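Local structure of Exo-arabinanase (Penicillium chrysogenum, 3A72) at residues A[7-12]-A[62-67]; A[75-80]-A[104-109]; A[113-118]-A[134-139]. The protein probably releases sugar units from the ends of alpha-1,5-linked L-arabinan chains as an exo-acting glycosyl hydrolase, and binds arabinobiose. One frame throughout, in Å; residues are numbered along the deposited sequence.

Interaction 1: A[7-12]-A[62-67]; sequences TNVTIF and KTWNEI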
loop_
_atom_site.group_PDB
_atom_site.type_symbol
_atom_site.label_atom_id
_atom_site.label_comp_id
_atom_site.label_asym_id
_atom_site.label_seq_id
_atom_site.Cartn_x
_atom_site.Cartn_y
_atom_site.Cartn_z
ATOM N N THR A 7 -1.309 17.575 -12.807
ATOM C CA THR A 7 -0.752 16.487 -13.565
ATOM C C THR A 7 0.739 16.427 -13.386
ATOM O O THR A 7 1.470 17.391 -13.669
ATOM C CB THR A 7 -1.094 16.616 -15.066
ATOM O OG1 THR A 7 -2.532 16.474 -15.154
ATOM C CG2 THR A 7 -0.400 15.564 -15.913
ATOM N N ASN A 8 1.224 15.275 -12.904
ATOM C CA ASN A 8 2.631 14.940 -12.906
ATOM C C ASN A 8 3.494 15.913 -12.125
ATOM O O ASN A 8 4.601 16.266 -12.568
ATOM C CB ASN A 8 3.161 14.790 -14.348
ATOM C CG ASN A 8 4.476 14.077 -14.387
ATOM O OD1 ASN A 8 4.776 13.233 -13.540
ATOM N ND2 ASN A 8 5.260 14.435 -15.409
ATOM N N VAL A 9 3.013 16.325 -10.953
ATOM C CA VAL A 9 3.778 17.200 -10.061
ATOM C C VAL A 9 4.911 16.410 -9.452
ATOM O O VAL A 9 4.693 15.320 -8.933
ATOM C CB VAL A 9 2.908 17.803 -8.987
ATOM C CG1 VAL A 9 3.701 18.626 -8.020
ATOM C CG2 VAL A 9 1.769 18.621 -9.593
ATOM N N THR A 10 6.126 16.952 -9.469
ATOM C CA THR A 10 7.251 16.290 -8.826
ATOM C C THR A 10 7.252 16.490 -7.317
ATOM O O THR A 10 7.271 17.623 -6.825
ATOM C CB THR A 10 8.564 16.855 -9.311
ATOM O OG1 THR A 10 8.604 16.821 -10.672
ATOM C CG2 THR A 10 9.738 16.024 -8.827
ATOM N N ILE A 11 7.218 15.407 -6.588
ATOM C CA ILE A 11 7.414 15.454 -5.156
ATOM C C ILE A 11 8.896 15.384 -4.819
ATOM O O ILE A 11 9.402 16.148 -3.997
ATOM C CB ILE A 11 6.658 14.288 -4.437
ATOM C CG1 ILE A 11 5.157 14.349 -4.750
ATOM C CG2 ILE A 11 6.965 14.327 -2.949
ATOM C CD1 ILE A 11 4.316 13.327 -4.030
ATOM N N PHE A 12 9.606 14.440 -5.466
ATOM C CA PHE A 12 11.030 14.246 -5.236
ATOM C C PHE A 12 11.687 13.654 -6.467
ATOM O O PHE A 12 11.221 12.611 -6.990
ATOM C CB PHE A 12 11.253 13.288 -4.056
ATOM C CG PHE A 12 12.688 12.933 -3.758
ATOM C CD1 PHE A 12 13.602 13.883 -3.407
ATOM C CD2 PHE A 12 13.107 11.622 -3.829
ATOM C CE1 PHE A 12 14.894 13.565 -3.078
ATOM C CE2 PHE A 12 14.398 11.273 -3.508
ATOM C CZ PHE A 12 15.295 12.240 -3.132
ATOM N N LYS A 62 0.115 20.856 -4.898
ATOM C CA LYS A 62 0.871 21.714 -5.791
ATOM C C LYS A 62 2.355 21.787 -5.447
ATOM O O LYS A 62 3.176 21.834 -6.369
ATOM C CB LYS A 62 0.321 23.167 -5.846
ATOM C CG LYS A 62 -0.992 23.315 -6.559
ATOM C CD LYS A 62 -1.605 24.736 -6.578
ATOM C CE LYS A 62 -3.095 25.032 -7.023
ATOM N NZ LYS A 62 -4.035 26.031 -7.865
ATOM N N THR A 63 2.674 21.880 -4.142
ATOM C CA THR A 63 4.053 21.960 -3.682
ATOM C C THR A 63 4.262 21.001 -2.534
ATOM O O THR A 63 3.340 20.632 -1.808
ATOM C CB THR A 63 4.460 23.385 -3.258
ATOM O OG1 THR A 63 3.698 23.792 -2.127
ATOM C CG2 THR A 63 4.258 24.379 -4.390
ATOM N N TRP A 64 5.511 20.636 -2.371
ATOM C CA TRP A 64 5.961 19.579 -1.435
ATOM C C TRP A 64 7.242 19.987 -0.739
ATOM O O TRP A 64 8.138 20.594 -1.360
ATOM C CB TRP A 64 6.217 18.237 -2.183
ATOM C CG TRP A 64 4.915 17.736 -2.761
ATOM C CD1 TRP A 64 4.360 18.069 -3.958
ATOM C CD2 TRP A 64 3.996 16.834 -2.129
ATOM N NE1 TRP A 64 3.143 17.439 -4.116
ATOM C CE2 TRP A 64 2.900 16.670 -3.020
ATOM C CE3 TRP A 64 3.988 16.141 -0.903
ATOM C CZ2 TRP A 64 1.831 15.847 -2.693
ATOM C CZ3 TRP A 64 2.912 15.325 -0.598
ATOM C CH2 TRP A 64 1.866 15.177 -1.472
ATOM N N ASN A 65 7.388 19.655 0.525
ATOM C CA ASN A 65 8.603 19.897 1.278
ATOM C C ASN A 65 8.851 18.768 2.245
ATOM O O ASN A 65 7.908 18.271 2.864
ATOM C CB ASN A 65 8.472 21.186 2.144
ATOM C CG ASN A 65 8.435 22.419 1.271
ATOM O OD1 ASN A 65 9.483 22.950 0.838
ATOM N ND2 ASN A 65 7.265 22.921 1.033
ATOM N N GLU A 66 10.106 18.380 2.420
ATOM C CA GLU A 66 10.450 17.384 3.441
ATOM C C GLU A 66 10.232 17.959 4.830
ATOM O O GLU A 66 10.706 19.077 5.133
ATOM C CB GLU A 66 11.919 16.965 3.223
ATOM C CG GLU A 66 12.293 15.763 4.132
ATOM C CD GLU A 66 13.613 15.125 3.785
ATOM O OE1 GLU A 66 14.549 15.857 3.541
ATOM O OE2 GLU A 66 13.809 13.895 3.737
ATOM N N ILE A 67 9.562 17.202 5.684
ATOM C CA ILE A 67 9.345 17.611 7.054
ATOM C C ILE A 67 10.055 16.746 8.090
ATOM O O ILE A 67 10.337 17.227 9.176
ATOM C CB ILE A 67 7.855 17.740 7.400
ATOM C CG1 ILE A 67 7.049 16.449 7.302
ATOM C CG2 ILE A 67 7.208 18.813 6.530
ATOM C CD1 ILE A 67 5.692 16.512 8.014
#

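Interaction 2: A[75-80]-A[104-109]; sequences NGYGLR and GSSIPT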
loop_
_atom_site.group_PDB
_atom_site.type_symbol
_atom_site.label_atom_id
_atom_site.label_comp_id
_atom_site.label_asym_id
_atom_site.label_seq_id
_atom_site.Cartn_x
_atom_site.Cartn_y
_atom_site.Cartn_z
ATOM N N ASN A 75 16.751 -1.294 14.943
ATOM C CA ASN A 75 17.742 -2.256 14.524
ATOM C C ASN A 75 19.021 -1.667 13.963
ATOM O O ASN A 75 20.056 -2.321 13.944
ATOM C CB ASN A 75 17.169 -3.164 13.435
ATOM C CG ASN A 75 16.012 -4.022 13.902
ATOM O OD1 ASN A 75 15.952 -4.471 15.051
ATOM N ND2 ASN A 75 15.094 -4.286 12.982
ATOM N N GLY A 76 18.966 -0.469 13.409
ATOM C CA GLY A 76 20.077 0.119 12.751
ATOM C C GLY A 76 20.378 -0.456 11.375
ATOM O O GLY A 76 21.431 -0.168 10.819
ATOM N N TYR A 77 19.505 -1.260 10.837
ATOM C CA TYR A 77 19.678 -1.927 9.546
ATOM C C TYR A 77 19.384 -0.989 8.393
ATOM O O TYR A 77 20.062 -1.013 7.338
ATOM C CB TYR A 77 18.794 -3.151 9.396
ATOM C CG TYR A 77 18.929 -4.244 10.435
ATOM C CD1 TYR A 77 20.049 -4.369 11.251
ATOM C CD2 TYR A 77 17.903 -5.155 10.643
ATOM C CE1 TYR A 77 20.129 -5.376 12.201
ATOM C CE2 TYR A 77 17.955 -6.145 11.577
ATOM C CZ TYR A 77 19.055 -6.253 12.358
ATOM O OH TYR A 77 19.077 -7.264 13.317
ATOM N N GLY A 78 18.324 -0.192 8.551
ATOM C CA GLY A 78 17.774 0.650 7.484
ATOM C C GLY A 78 16.295 0.346 7.292
ATOM O O GLY A 78 15.900 -0.815 7.174
ATOM N N LEU A 79 15.499 1.424 7.280
ATOM C CA LEU A 79 14.057 1.284 6.920
ATOM C C LEU A 79 13.993 1.341 5.421
ATOM O O LEU A 79 14.104 2.413 4.808
ATOM C CB LEU A 79 13.219 2.345 7.605
ATOM C CG LEU A 79 13.229 2.329 9.126
ATOM C CD1 LEU A 79 12.164 3.266 9.688
ATOM C CD2 LEU A 79 13.086 0.895 9.700
ATOM N N ARG A 80 13.938 0.166 4.813
ATOM C CA ARG A 80 14.338 -0.044 3.437
ATOM C C ARG A 80 13.228 -0.266 2.446
ATOM O O ARG A 80 13.236 0.304 1.348
ATOM C CB ARG A 80 15.340 -1.226 3.380
ATOM C CG ARG A 80 16.034 -1.380 2.027
ATOM C CD ARG A 80 17.107 -2.512 2.050
ATOM N NE ARG A 80 18.039 -2.312 3.162
ATOM C CZ ARG A 80 19.056 -1.495 3.189
ATOM N NH1 ARG A 80 19.440 -0.848 2.073
ATOM N NH2 ARG A 80 19.740 -1.329 4.309
ATOM N N GLY A 104 6.833 -0.381 8.162
ATOM C CA GLY A 104 7.716 -0.615 7.057
ATOM C C GLY A 104 8.774 -1.614 7.426
ATOM O O GLY A 104 8.854 -2.005 8.616
ATOM N N SER A 105 9.587 -2.057 6.469
ATOM C CA SER A 105 10.472 -3.168 6.713
ATOM C C SER A 105 11.913 -2.718 6.896
ATOM O O SER A 105 12.538 -2.108 6.013
ATOM C CB SER A 105 10.346 -4.176 5.582
ATOM O OG SER A 105 11.020 -5.366 5.954
ATOM N N SER A 106 12.460 -3.076 8.061
ATOM C CA SER A 106 13.851 -2.913 8.445
ATOM C C SER A 106 14.621 -4.105 7.941
ATOM O O SER A 106 14.302 -5.253 8.271
ATOM C CB SER A 106 13.906 -2.860 9.982
ATOM O OG SER A 106 15.245 -2.997 10.450
ATOM N N ILE A 107 15.637 -3.819 7.110
ATOM C CA ILE A 107 16.318 -4.837 6.304
ATOM C C ILE A 107 17.781 -4.406 6.241
ATOM O O ILE A 107 18.052 -3.268 5.823
ATOM C CB ILE A 107 15.743 -4.928 4.879
ATOM C CG1 ILE A 107 14.260 -5.301 4.899
ATOM C CG2 ILE A 107 16.559 -5.891 4.002
ATOM C CD1 ILE A 107 13.608 -5.156 3.559
ATOM N N PRO A 108 18.748 -5.257 6.572
ATOM C CA PRO A 108 20.157 -4.876 6.392
ATOM C C PRO A 108 20.486 -4.746 4.912
ATOM O O PRO A 108 19.813 -5.286 4.044
ATOM C CB PRO A 108 20.918 -6.069 6.989
ATOM C CG PRO A 108 19.963 -6.814 7.841
ATOM C CD PRO A 108 18.654 -6.622 7.109
ATOM N N THR A 109 21.607 -4.055 4.620
ATOM C CA THR A 109 22.051 -3.869 3.253
ATOM C C THR A 109 22.190 -5.192 2.509
ATOM O O THR A 109 21.916 -5.283 1.307
ATOM C CB THR A 109 23.379 -3.100 3.231
ATOM O OG1 THR A 109 23.238 -1.851 3.904
ATOM C CG2 THR A 109 23.870 -2.912 1.797
HETATM O O HOH W 1 22.625 -0.142 6.640
HETATM O O HOH W 2 22.912 -2.750 6.894
#

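Interaction 3: A[113-118]-A[134-139]; sequences STDIVL and IAAGGE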
loop_
_atom_site.group_PDB
_atom_site.type_symbol
_atom_site.label_atom_id
_atom_site.label_comp_id
_atom_site.label_asym_id
_atom_site.label_seq_id
_atom_site.Cartn_x
_atom_site.Cartn_y
_atom_site.Cartn_z
ATOM N N SER A 113 17.459 -10.335 6.081
ATOM C CA SER A 113 16.288 -10.482 6.942
ATOM C C SER A 113 15.289 -9.384 6.640
ATOM O O SER A 113 15.633 -8.386 6.036
ATOM C CB SER A 113 16.695 -10.465 8.410
ATOM O OG SER A 113 17.360 -9.260 8.761
ATOM N N THR A 114 14.075 -9.598 7.134
ATOM C CA THR A 114 12.963 -8.652 7.033
ATOM C C THR A 114 12.322 -8.466 8.394
ATOM O O THR A 114 12.237 -9.411 9.174
ATOM C CB THR A 114 11.937 -9.148 5.983
ATOM O OG1 THR A 114 11.673 -10.551 6.201
ATOM C CG2 THR A 114 12.428 -8.951 4.581
ATOM N N ASP A 115 11.865 -7.265 8.698
ATOM C CA ASP A 115 11.280 -6.973 9.991
ATOM C C ASP A 115 10.331 -5.797 9.823
ATOM O O ASP A 115 10.771 -4.638 9.694
ATOM C CB ASP A 115 12.362 -6.670 11.004
ATOM C CG ASP A 115 11.919 -6.411 12.384
ATOM O OD1 ASP A 115 10.746 -6.500 12.739
ATOM O OD2 ASP A 115 12.832 -6.112 13.248
ATOM N N ILE A 116 9.041 -6.083 9.796
ATOM C CA ILE A 116 8.015 -5.038 9.697
ATOM C C ILE A 116 7.871 -4.432 11.070
ATOM O O ILE A 116 7.429 -5.118 12.024
ATOM C CB ILE A 116 6.689 -5.582 9.163
ATOM C CG1 ILE A 116 6.851 -6.146 7.768
ATOM C CG2 ILE A 116 5.638 -4.491 9.216
ATOM C CD1 ILE A 116 5.641 -6.933 7.284
ATOM N N VAL A 117 8.252 -3.170 11.169
ATOM C CA VAL A 117 8.258 -2.385 12.409
ATOM C C VAL A 117 7.227 -1.262 12.304
ATOM O O VAL A 117 6.842 -0.838 11.214
ATOM C CB VAL A 117 9.651 -1.858 12.705
ATOM C CG1 VAL A 117 10.611 -3.009 13.024
ATOM C CG2 VAL A 117 10.196 -0.937 11.626
ATOM N N LEU A 118 6.799 -0.800 13.464
ATOM C CA LEU A 118 5.792 0.226 13.633
ATOM C C LEU A 118 6.376 1.413 14.406
ATOM O O LEU A 118 6.852 1.230 15.528
ATOM C CB LEU A 118 4.537 -0.328 14.362
ATOM C CG LEU A 118 3.354 0.615 14.403
ATOM C CD1 LEU A 118 2.749 0.811 13.056
ATOM C CD2 LEU A 118 2.338 0.088 15.412
ATOM N N ILE A 134 6.082 -5.792 14.320
ATOM C CA ILE A 134 4.842 -6.518 13.951
ATOM C C ILE A 134 5.178 -7.957 13.604
ATOM O O ILE A 134 4.614 -8.890 14.174
ATOM C CB ILE A 134 4.135 -5.775 12.780
ATOM C CG1 ILE A 134 3.934 -4.290 13.087
ATOM C CG2 ILE A 134 2.837 -6.493 12.471
ATOM C CD1 ILE A 134 3.102 -3.501 12.111
ATOM N N ALA A 135 6.105 -8.146 12.654
ATOM C CA ALA A 135 6.379 -9.475 12.112
ATOM C C ALA A 135 7.738 -9.452 11.457
ATOM O O ALA A 135 8.037 -8.509 10.736
ATOM C CB ALA A 135 5.324 -9.848 11.061
ATOM N N ALA A 136 8.529 -10.505 11.647
ATOM C CA ALA A 136 9.876 -10.583 11.095
ATOM C C ALA A 136 10.046 -11.905 10.360
ATOM O O ALA A 136 9.378 -12.896 10.660
ATOM C CB ALA A 136 10.933 -10.392 12.137
ATOM N N GLY A 137 10.925 -11.904 9.372
ATOM C CA GLY A 137 11.198 -13.067 8.568
ATOM C C GLY A 137 12.587 -13.038 7.976
ATOM O O GLY A 137 13.505 -12.315 8.405
ATOM N N GLY A 138 12.752 -13.854 6.949
ATOM C CA GLY A 138 14.032 -14.132 6.312
ATOM C C GLY A 138 14.380 -13.221 5.166
ATOM O O GLY A 138 14.017 -12.039 5.119
ATOM N N GLU A 139 15.201 -13.769 4.277
ATOM C CA GLU A 139 15.925 -13.042 3.241
ATOM C C GLU A 139 14.952 -12.270 2.338
ATOM O O GLU A 139 13.963 -12.829 1.846
ATOM C CB GLU A 139 16.707 -14.054 2.438
ATOM C CG GLU A 139 17.414 -13.515 1.194
ATOM C CD GLU A 139 18.016 -14.588 0.343
ATOM O OE1 GLU A 139 18.332 -15.681 0.935
ATOM O OE2 GLU A 139 18.194 -14.428 -0.869
#

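Interaction 1: A[7-12]-A[62-67]
I11 spreads over one face of the W64 indole, while V9 meets the edge of the same ring. Read from CB outward, the tryptophan first brushes the isoleucine branch: W64 CB lies 4.1 Å from I11 CG2. W64 CG and CD2 sit under both I11 CG1 and CG2, and CE3 is touched by CG2. The main contact comes over the pyrrole part, where I11 CG1 stands 3.6 Å from the centroid of the W64 five-membered ring and 7° off its normal, a CH-pi contact made almost straight down. Further out, I11 CD1 runs on over the six-membered ring and reaches W64 CZ2 at 3.8 Å and CH2 at 4.0 Å. With CG1 placed beside the backbone N (chi1 -58°) and the chain then extended, all three outer carbons of I11 lie along the ring. T10 O comes in obliquely, 4.1 Å from W64 CD1, and W64 NE1 has V9 CG1 at 4.1 Å near the ring plane. V9 CG1 also rests 3.6 Å from K62 O. The sequence from S57 to W64 reads SKDHGKTW, the Asp-box signature of sialidase-like beta-propellers: D59 binds the T63 hydroxyl, and W64 NE1 donates to G61 O, which anchors the polar edge of the indole within its own turn. The contact is between blades, because strand 65-70 is the outer strand of one four-stranded sheet and strand 6-10 that of the neighbouring one. V9 and I11 are held on strand 344-350 by backbone bonds to V346 and V344, with a G1 bulge at N8 and V9 and a classic bulge at I11 and F12. V346 and the strand 36-42 residues L36 and A38 also touch W64.

Interaction 2: A[75-80]-A[104-109]
R80 grips the backbone oxygen of I107 side-on: NE donates to I107 O at 2.8 Å and NH2 donates to the same oxygen at 3.0 Å. The oxygen lies in the guanidinium plane, but NE stands well above the carbonyl plane, whereas NH2 is tilted only slightly from it. A bend at the third torsion (chi3 -53°) turns the arginine head back onto this carbonyl, and T109 CA covers one of its faces. The backbone supplies two further bonds, R80 N to S105 O and I107 N to G78 O, flanking the non-hydrogen-bonded antiparallel pair L79 and S106. Beyond them N75 ND2 donates to S106 OG at 2.8 Å, nearly straight (173°) and within the amide plane. The Y77 ring is sandwiched: P108 CG lies over one face, 4.0 Å from its centroid, and N75 CB over the opposite face. Short strand 79-80 leads into 82-87, the first strand of a four-stranded propeller blade, and pairs with the end of its second strand, 100-106. The side chain of I107 is about 7 Å from a bound alpha-L-arabinofuranose. The second shell is largely acidic. E46 makes a salt bridge with R80 NH2 and a hydrogen bond with T109 OG1, which probably steadies the arginine's positive charge. D72 takes bonds from N75 N and G78 N and is also bonded to S106 OG, so it fixes both the turn and the serine. N75 ND2 has D115 as another partner. Near the surface, water 1 lies at the guanidinium edge and donates to Y77 O at 2.8 Å and to T109 OG1, while water 2 accepts from T109 N at 2.9 Å.

Interaction 3: A[113-118]-A[134-139]
I116 O takes a strong bond from I134 N at 2.7 Å and a weak one from A135 N at 3.4 Å. Two successive residues facing one is a classic beta bulge. At the bulge, I134 CD1 packs 4.0 Å from I116 CG2 and also meets L118 CB. Past it, I116 N bonds to A135 O at 2.8 Å and T114 pairs with G137 in both directions, each donor standing well above the carbonyl plane; the shorter bond is G137 N to T114 O. The T114 side chain adds a rung, its OG1 donating to G138 O at 3.0 Å. The first torsion (46°) puts this hydroxyl between backbone N and carbonyl carbon, facing the other strand; V149 N is also bonded to it. On the other face of the ladder D115 and A136 lie abreast, the carboxylate OD1 3.9 Å from A136 CB. OD1 is buried without a partner, while OD2 is held by N75. I116 faces Y165 and P152 of the next sheet. The strands run antiparallel at 172°, forming the outer hairpin, third and fourth strands, of a four-stranded beta-propeller blade.

How the interactions relate
The three contacts follow one another along the chain without overlap, within a propeller of six four-stranded sheets. Interaction 1 joins two blades: strand 6-10, supplied by the N-terminus, completes the sheet of the last strands of the chain, so this ring closure lies against the first complete blade, 23-70. Interactions 2 and 3 both belong to the next blade, 82-137, and their centres are 9 Å apart. Strands 100-106 and 114-121 are neighbours there, joined by S106 N to D115 O (2.8 Å), and P108 packs on S113. Interaction 1 lies about 25 Å from interaction 2 and 30 Å from interaction 3, centre to centre. The I107 and T114 side chains come within about 7 and 8 Å of a bound arabinofuranose.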